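PDB 4ECF: ABC-type phosphate transport system, periplasmic component from Lactobacillus brevis, which probably serves as the extracytoplasmic phosphate-binding component of an ABC importer, delivering phosphate for transport across the cytoplasmic membrane. Local coordinates for residues I102-G107 against I122-R127; I83-N88 against N200-W205. All coordinates share one frame; numbering follows the deposited sequence.

Contact 1. Residues I102-G107 against I122-R127; sequences IKIFTG and IVLINR. With PO4 (phosphate ion), chain B.
L124 reaches from strand 123-127 to the F105 ring on helix 98-105. Its CD2 methyl lies over the ring centre, 4.2 Å from the centroid of F105 and 12° off the ring normal, a CH-pi contact. CD1 turns to the backbone and comes 3.6 Å from the O of F105. At the ring edge, CE1 of F105 lies 4.0 Å from ND2 of N126, and the amide is inclined to the ring, not stacked on it. That ND2 has its hydrogen bond with Y172.

I104 extends the apolar layer. CG1 lies beside the backbone N (chi1 -71°), which leaves CG2 anti to that N and against L124 CD2 at 3.7 Å. CG1 packs on I122 CD1 at 3.8 Å, the two side chains crossing at about a right angle. I170 covers I104, F105, I122 and L124.

Beyond this layer R127 makes two bonds to the phosphate, which T12, A13, T41, S131, G132 and T133 also bind. The arginine chain bends at chi2 and chi3. NH2 bonds O3 of the phosphate at 2.8 Å, nearly straight (164°) and in the guanidinium plane. NH1 makes a weak bond to O1. With a leucine in its place, O1 and O3 would probably lose these donors and the anion a nearby positive charge. Segment 122-127 thus packs I122 and L124 on the helix and offers R127 to the anion.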
loop_
_atom_site.group_PDB
_atom_site.type_symbol
_atom_site.label_atom_id
_atom_site.label_comp_id
_atom_site.label_asym_id
_atom_site.label_seq_id
_atom_site.Cartn_x
_atom_site.Cartn_y
_atom_site.Cartn_z
ATOM N N ILE A 102 -12.787 -11.333 8.906
ATOM C CA ILE A 102 -12.216 -12.612 8.480
ATOM C C ILE A 102 -13.323 -13.466 7.878
ATOM O O ILE A 102 -13.178 -14.033 6.813
ATOM C CB ILE A 102 -11.547 -13.337 9.629
ATOM C CG1 ILE A 102 -10.228 -12.659 9.987
ATOM C CG2 ILE A 102 -11.268 -14.801 9.276
ATOM C CD1 ILE A 102 -9.635 -13.050 11.328
ATOM N N LYS A 103 -14.452 -13.509 8.563
ATOM C CA LYS A 103 -15.582 -14.320 8.107
ATOM C C LYS A 103 -16.077 -13.814 6.772
ATOM O O LYS A 103 -16.550 -14.609 5.967
ATOM C CB LYS A 103 -16.707 -14.376 9.140
ATOM C CG LYS A 103 -16.370 -15.263 10.342
ATOM C CD LYS A 103 -17.550 -15.284 11.304
ATOM C CE LYS A 103 -17.413 -16.347 12.359
ATOM N NZ LYS A 103 -18.681 -16.365 13.142
ATOM N N ILE A 104 -16.050 -12.507 6.541
ATOM C CA ILE A 104 -16.455 -11.993 5.218
ATOM C C ILE A 104 -15.485 -12.410 4.123
ATOM O O ILE A 104 -15.899 -12.905 3.072
ATOM C CB ILE A 104 -16.694 -10.456 5.260
ATOM C CG1 ILE A 104 -17.983 -10.196 6.068
ATOM C CG2 ILE A 104 -16.728 -9.832 3.844
ATOM C CD1 ILE A 104 -18.292 -8.744 6.381
ATOM N N PHE A 105 -14.199 -12.199 4.345
ATOM C CA PHE A 105 -13.198 -12.507 3.305
ATOM C C PHE A 105 -13.001 -14.009 3.060
ATOM O O PHE A 105 -12.585 -14.396 1.966
ATOM C CB PHE A 105 -11.883 -11.764 3.575
ATOM C CG PHE A 105 -11.860 -10.378 2.966
ATOM C CD1 PHE A 105 -11.452 -10.203 1.655
ATOM C CD2 PHE A 105 -12.360 -9.281 3.648
ATOM C CE1 PHE A 105 -11.463 -8.929 1.066
ATOM C CE2 PHE A 105 -12.379 -8.021 3.078
ATOM C CZ PHE A 105 -11.946 -7.851 1.769
ATOM N N THR A 106 -13.316 -14.837 4.055
ATOM C CA THR A 106 -13.304 -16.281 3.855
ATOM C C THR A 106 -14.584 -16.842 3.279
ATOM O O THR A 106 -14.659 -18.069 3.011
ATOM C CB THR A 106 -12.937 -17.029 5.136
ATOM O OG1 THR A 106 -13.938 -16.771 6.096
ATOM C CG2 THR A 106 -11.536 -16.601 5.615
ATOM N N GLY A 107 -15.641 -16.028 3.168
ATOM C CA GLY A 107 -16.918 -16.498 2.627
ATOM C C GLY A 107 -17.883 -17.121 3.618
ATOM O O GLY A 107 -18.905 -17.684 3.227
ATOM N N ILE A 122 -22.829 -9.851 -0.355
ATOM C CA ILE A 122 -21.479 -9.291 -0.326
ATOM C C ILE A 122 -20.741 -9.670 -1.610
ATOM O O ILE A 122 -20.868 -10.819 -2.081
ATOM C CB ILE A 122 -20.697 -9.798 0.888
ATOM C CG1 ILE A 122 -21.430 -9.420 2.170
ATOM C CG2 ILE A 122 -19.229 -9.327 0.824
ATOM C CD1 ILE A 122 -20.752 -9.891 3.455
ATOM N N VAL A 123 -20.007 -8.718 -2.192
ATOM C CA VAL A 123 -19.161 -8.986 -3.335
ATOM C C VAL A 123 -17.735 -8.689 -2.944
ATOM O O VAL A 123 -17.363 -7.504 -2.780
ATOM C CB VAL A 123 -19.545 -8.083 -4.546
ATOM C CG1 VAL A 123 -18.610 -8.333 -5.730
ATOM C CG2 VAL A 123 -21.006 -8.290 -4.939
ATOM N N LEU A 124 -16.930 -9.739 -2.803
ATOM C CA LEU A 124 -15.518 -9.565 -2.483
ATOM C C LEU A 124 -14.788 -9.110 -3.729
ATOM O O LEU A 124 -14.975 -9.665 -4.828
ATOM C CB LEU A 124 -14.898 -10.885 -1.963
ATOM C CG LEU A 124 -15.518 -11.471 -0.700
ATOM C CD1 LEU A 124 -14.867 -12.820 -0.406
ATOM C CD2 LEU A 124 -15.435 -10.517 0.484
ATOM N N ILE A 125 -13.950 -8.091 -3.551
ATOM C CA ILE A 125 -13.038 -7.641 -4.598
ATOM C C ILE A 125 -11.616 -7.768 -4.059
ATOM O O ILE A 125 -11.302 -7.234 -3.005
ATOM C CB ILE A 125 -13.341 -6.179 -5.009
ATOM C CG1 ILE A 125 -14.821 -6.007 -5.392
ATOM C CG2 ILE A 125 -12.405 -5.732 -6.128
ATOM C CD1 ILE A 125 -15.215 -6.671 -6.676
ATOM N N ASN A 126 -10.766 -8.505 -4.760
ATOM C CA ASN A 126 -9.391 -8.714 -4.311
ATOM C C ASN A 126 -8.416 -8.097 -5.287
ATOM O O ASN A 126 -8.748 -7.826 -6.455
ATOM C CB ASN A 126 -9.087 -10.219 -4.190
ATOM C CG ASN A 126 -9.524 -10.779 -2.862
ATOM O OD1 ASN A 126 -10.297 -11.729 -2.820
ATOM N ND2 ASN A 126 -9.012 -10.234 -1.789
ATOM N N ARG A 127 -7.190 -7.860 -4.814
ATOM C CA ARG A 127 -6.113 -7.657 -5.730
ATOM C C ARG A 127 -5.518 -9.001 -6.109
ATOM O O ARG A 127 -5.696 -10.011 -5.404
ATOM C CB ARG A 127 -5.037 -6.766 -5.082
ATOM C CG ARG A 127 -5.483 -5.339 -4.803
ATOM C CD ARG A 127 -5.464 -4.421 -6.036
ATOM N NE ARG A 127 -4.157 -4.518 -6.675
ATOM C CZ ARG A 127 -3.074 -3.899 -6.229
ATOM N NH1 ARG A 127 -3.149 -3.091 -5.180
ATOM N NH2 ARG A 127 -1.921 -4.110 -6.810
HETATM P P PO4 B . 0.444 -2.845 -4.445
HETATM O O1 PO4 B . -0.767 -3.431 -3.730
HETATM O O2 PO4 B . 1.631 -3.738 -4.426
HETATM O O3 PO4 B . 0.114 -2.386 -5.839
HETATM O O4 PO4 B . 0.863 -1.489 -3.694
#

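Contact 2. Residues I83-N88 against N200-W205; sequences ITPIVN and NDWRIW. With EDO (1,2-ethanediol), chain F; EDO (1,2-ethanediol), chain K; EDO (1,2-ethanediol), chain L.
I83 and W202 meet where two strands, 73-87 and 205-213, pair antiparallel in the stretch that joins the two lobes of the binding protein. Residues 200-204 form a loop that leads into strand 205-213 at W205, and the end of this loop docks on I83. N of I83 donates to O of I204 at 3.0 Å and 171°, so the bond is straight, although the donor stands above the carbonyl plane. O of I83 accepts in turn from NE1 of W202 at 2.9 Å. This bond is bent, but the oxygen stays close to the indole plane. NE1 also makes a weak bond to O of I204 at 3.1 Å. The indole N-H is therefore shared between two carbonyl oxygens only 3.3 Å apart, I83 O and I204 O, and probably eases their repulsion.

CG of W202 lies opposite the backbone N (chi1 -176°), and chi2 near -90° turns the ring so that its edge, with NE1 and CZ2, faces I83 O and P85 CD. CZ2 at that edge meets CD of P85 at 3.9 Å, the two side chains coming from opposite directions. T84 approaches the same end of the indole obliquely, while its OG1 donates to O of P85. Two crossovers between the lobes are characteristic of type II periplasmic binding proteins, the class to which PstS belongs. F175 stacks edge-to-face with W202, and an ethanediol carbon lies over one indole face.

I204 adds an apolar contact: its CG2 packs on CB of I83 at 3.8 Å, the two side chains crossing at about a right angle. The side chain of W205 leaves the backbone away from segment 83-88, and its NE1 bonds OD1 of N200 at 2.8 Å, in the carbonyl plane, closing the loop on itself.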
loop_
_atom_site.group_PDB
_atom_site.type_symbol
_atom_site.label_atom_id
_atom_site.label_comp_id
_atom_site.label_asym_id
_atom_site.label_seq_id
_atom_site.Cartn_x
_atom_site.Cartn_y
_atom_site.Cartn_z
ATOM N N ILE A 83 -3.261 0.827 5.302
ATOM C CA ILE A 83 -4.209 0.101 4.430
ATOM C C ILE A 83 -5.529 -0.047 5.175
ATOM O O ILE A 83 -5.565 -0.418 6.378
ATOM C CB ILE A 83 -3.644 -1.268 4.036
ATOM C CG1 ILE A 83 -2.387 -1.081 3.179
ATOM C CG2 ILE A 83 -4.717 -2.154 3.324
ATOM C CD1 ILE A 83 -1.484 -2.289 3.228
ATOM N N THR A 84 -6.612 0.209 4.455
ATOM C CA THR A 84 -7.951 0.152 5.043
ATOM C C THR A 84 -8.928 -0.643 4.166
ATOM O O THR A 84 -8.868 -0.578 2.941
ATOM C CB THR A 84 -8.537 1.532 5.304
ATOM O OG1 THR A 84 -9.811 1.403 5.965
ATOM C CG2 THR A 84 -8.735 2.341 4.047
ATOM N N PRO A 85 -9.790 -1.433 4.804
ATOM C CA PRO A 85 -10.946 -1.935 4.037
ATOM C C PRO A 85 -11.788 -0.766 3.563
ATOM O O PRO A 85 -11.857 0.297 4.214
ATOM C CB PRO A 85 -11.736 -2.760 5.048
ATOM C CG PRO A 85 -10.964 -2.792 6.305
ATOM C CD PRO A 85 -9.916 -1.731 6.242
ATOM N N ILE A 86 -12.372 -0.935 2.370
ATOM C CA ILE A 86 -13.310 0.005 1.823
ATOM C C ILE A 86 -14.531 -0.729 1.333
ATOM O O ILE A 86 -14.446 -1.856 0.884
ATOM C CB ILE A 86 -12.715 0.838 0.643
ATOM C CG1 ILE A 86 -12.090 -0.044 -0.452
ATOM C CG2 ILE A 86 -11.654 1.848 1.160
ATOM C CD1 ILE A 86 -11.929 0.675 -1.790
ATOM N N VAL A 87 -15.684 -0.089 1.470
ATOM C CA VAL A 87 -16.932 -0.668 1.028
ATOM C C VAL A 87 -17.724 0.297 0.173
ATOM O O VAL A 87 -17.538 1.500 0.220
ATOM C CB VAL A 87 -17.807 -1.134 2.207
ATOM C CG1 VAL A 87 -17.100 -2.204 3.038
ATOM C CG2 VAL A 87 -18.240 0.043 3.071
ATOM N N ASN A 88 -18.629 -0.270 -0.619
ATOM C CA ASN A 88 -19.592 0.520 -1.350
ATOM C C ASN A 88 -20.431 1.281 -0.325
ATOM O O ASN A 88 -20.740 0.761 0.743
ATOM C CB ASN A 88 -20.446 -0.409 -2.206
ATOM C CG ASN A 88 -21.522 0.333 -2.981
ATOM O OD1 ASN A 88 -22.626 0.532 -2.479
ATOM N ND2 ASN A 88 -21.213 0.727 -4.201
ATOM N N ASN A 200 0.408 1.718 16.294
ATOM C CA ASN A 200 -0.020 0.360 15.958
ATOM C C ASN A 200 -1.399 -0.016 16.539
ATOM O O ASN A 200 -1.756 -1.174 16.505
ATOM C CB ASN A 200 1.053 -0.706 16.335
ATOM C CG ASN A 200 0.888 -2.014 15.572
ATOM O OD1 ASN A 200 0.807 -2.001 14.341
ATOM N ND2 ASN A 200 0.850 -3.154 16.289
ATOM N N ASP A 201 -2.186 0.955 16.990
ATOM C CA ASP A 201 -3.589 0.671 17.316
ATOM C C ASP A 201 -4.382 0.277 16.066
ATOM O O ASP A 201 -5.303 -0.541 16.140
ATOM C CB ASP A 201 -4.243 1.868 18.002
ATOM C CG ASP A 201 -3.852 1.994 19.500
ATOM O OD1 ASP A 201 -3.366 1.021 20.111
ATOM O OD2 ASP A 201 -4.045 3.077 20.060
ATOM N N TRP A 202 -4.009 0.854 14.931
ATOM C CA TRP A 202 -4.398 0.359 13.615
ATOM C C TRP A 202 -3.212 -0.457 13.093
ATOM O O TRP A 202 -2.111 0.085 12.945
ATOM C CB TRP A 202 -4.653 1.550 12.662
ATOM C CG TRP A 202 -5.138 1.044 11.327
ATOM C CD1 TRP A 202 -4.360 0.704 10.210
ATOM C CD2 TRP A 202 -6.498 0.710 10.956
ATOM N NE1 TRP A 202 -5.161 0.215 9.203
ATOM C CE2 TRP A 202 -6.458 0.241 9.586
ATOM C CE3 TRP A 202 -7.734 0.840 11.577
ATOM C CZ2 TRP A 202 -7.605 -0.198 8.917
ATOM C CZ3 TRP A 202 -8.867 0.434 10.881
ATOM C CH2 TRP A 202 -8.799 -0.050 9.572
ATOM N N ARG A 203 -3.391 -1.762 12.932
ATOM C CA ARG A 203 -2.279 -2.685 12.669
ATOM C C ARG A 203 -1.969 -2.870 11.194
ATOM O O ARG A 203 -0.924 -3.464 10.836
ATOM C CB ARG A 203 -2.597 -4.056 13.264
ATOM C CG ARG A 203 -2.613 -4.058 14.796
ATOM C CD ARG A 203 -2.909 -5.445 15.364
ATOM N NE ARG A 203 -1.863 -6.443 15.043
ATOM C CZ ARG A 203 -1.984 -7.470 14.191
ATOM N NH1 ARG A 203 -3.112 -7.690 13.516
ATOM N NH2 ARG A 203 -0.959 -8.294 14.018
ATOM N N ILE A 204 -2.877 -2.463 10.332
ATOM C CA ILE A 204 -2.718 -2.755 8.879
ATOM C C ILE A 204 -1.972 -1.596 8.188
ATOM O O ILE A 204 -2.571 -0.595 7.807
ATOM C CB ILE A 204 -4.067 -3.043 8.160
ATOM C CG1 ILE A 204 -5.074 -3.784 9.052
ATOM C CG2 ILE A 204 -3.757 -3.794 6.871
ATOM C CD1 ILE A 204 -6.398 -4.011 8.336
ATOM N N TRP A 205 -0.649 -1.773 8.024
ATOM C CA TRP A 205 0.237 -0.754 7.494
ATOM C C TRP A 205 1.494 -1.467 7.096
ATOM O O TRP A 205 1.788 -2.592 7.580
ATOM C CB TRP A 205 0.521 0.382 8.477
ATOM C CG TRP A 205 1.116 -0.036 9.792
ATOM C CD1 TRP A 205 0.464 -0.215 10.998
ATOM C CD2 TRP A 205 2.524 -0.200 10.073
ATOM N NE1 TRP A 205 1.354 -0.539 11.987
ATOM C CE2 TRP A 205 2.621 -0.554 11.493
ATOM C CE3 TRP A 205 3.689 -0.157 9.298
ATOM C CZ2 TRP A 205 3.839 -0.791 12.102
ATOM C CZ3 TRP A 205 4.916 -0.393 9.945
ATOM C CH2 TRP A 205 4.973 -0.712 11.316
HETATM C C1 EDO F . -7.857 -2.315 14.259
HETATM O O1 EDO F . -7.954 -3.425 15.182
HETATM C C2 EDO F . -7.188 -2.676 12.936
HETATM O O2 EDO F . -5.862 -3.176 13.104
HETATM C C1 EDO K . -24.689 1.068 -6.130
HETATM O O1 EDO K . -24.685 0.799 -4.720
HETATM C C2 EDO K . -24.234 2.494 -6.404
HETATM O O2 EDO K . -22.978 2.724 -5.761
HETATM C C1 EDO L . -5.671 -9.507 12.615
HETATM O O1 EDO L . -4.555 -9.911 11.778
HETATM C C2 EDO L . -5.343 -9.668 14.104
HETATM O O2 EDO L . -6.040 -10.769 14.719
#

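Overall arrangement
Contact 1 and contact 2 have centres 15 Å apart, and their nearest atoms are about 6 Å apart, so they do not touch. Along the chain 83-88 comes first, then 102-107 and 122-127, and last 200-205: contact 1 is nested inside the loop that contact 2 closes. Both reach the same mixed sheet. Strand 169-174 lies between them, pairing with strand 123-127 on one side and strand 73-87 on the other. Helix 132-140 also touches both, through F137 on F105 and P85. Contact 1 thus joins a helix to the strand leading to the phosphate, while contact 2 lies near the crossing between lobes.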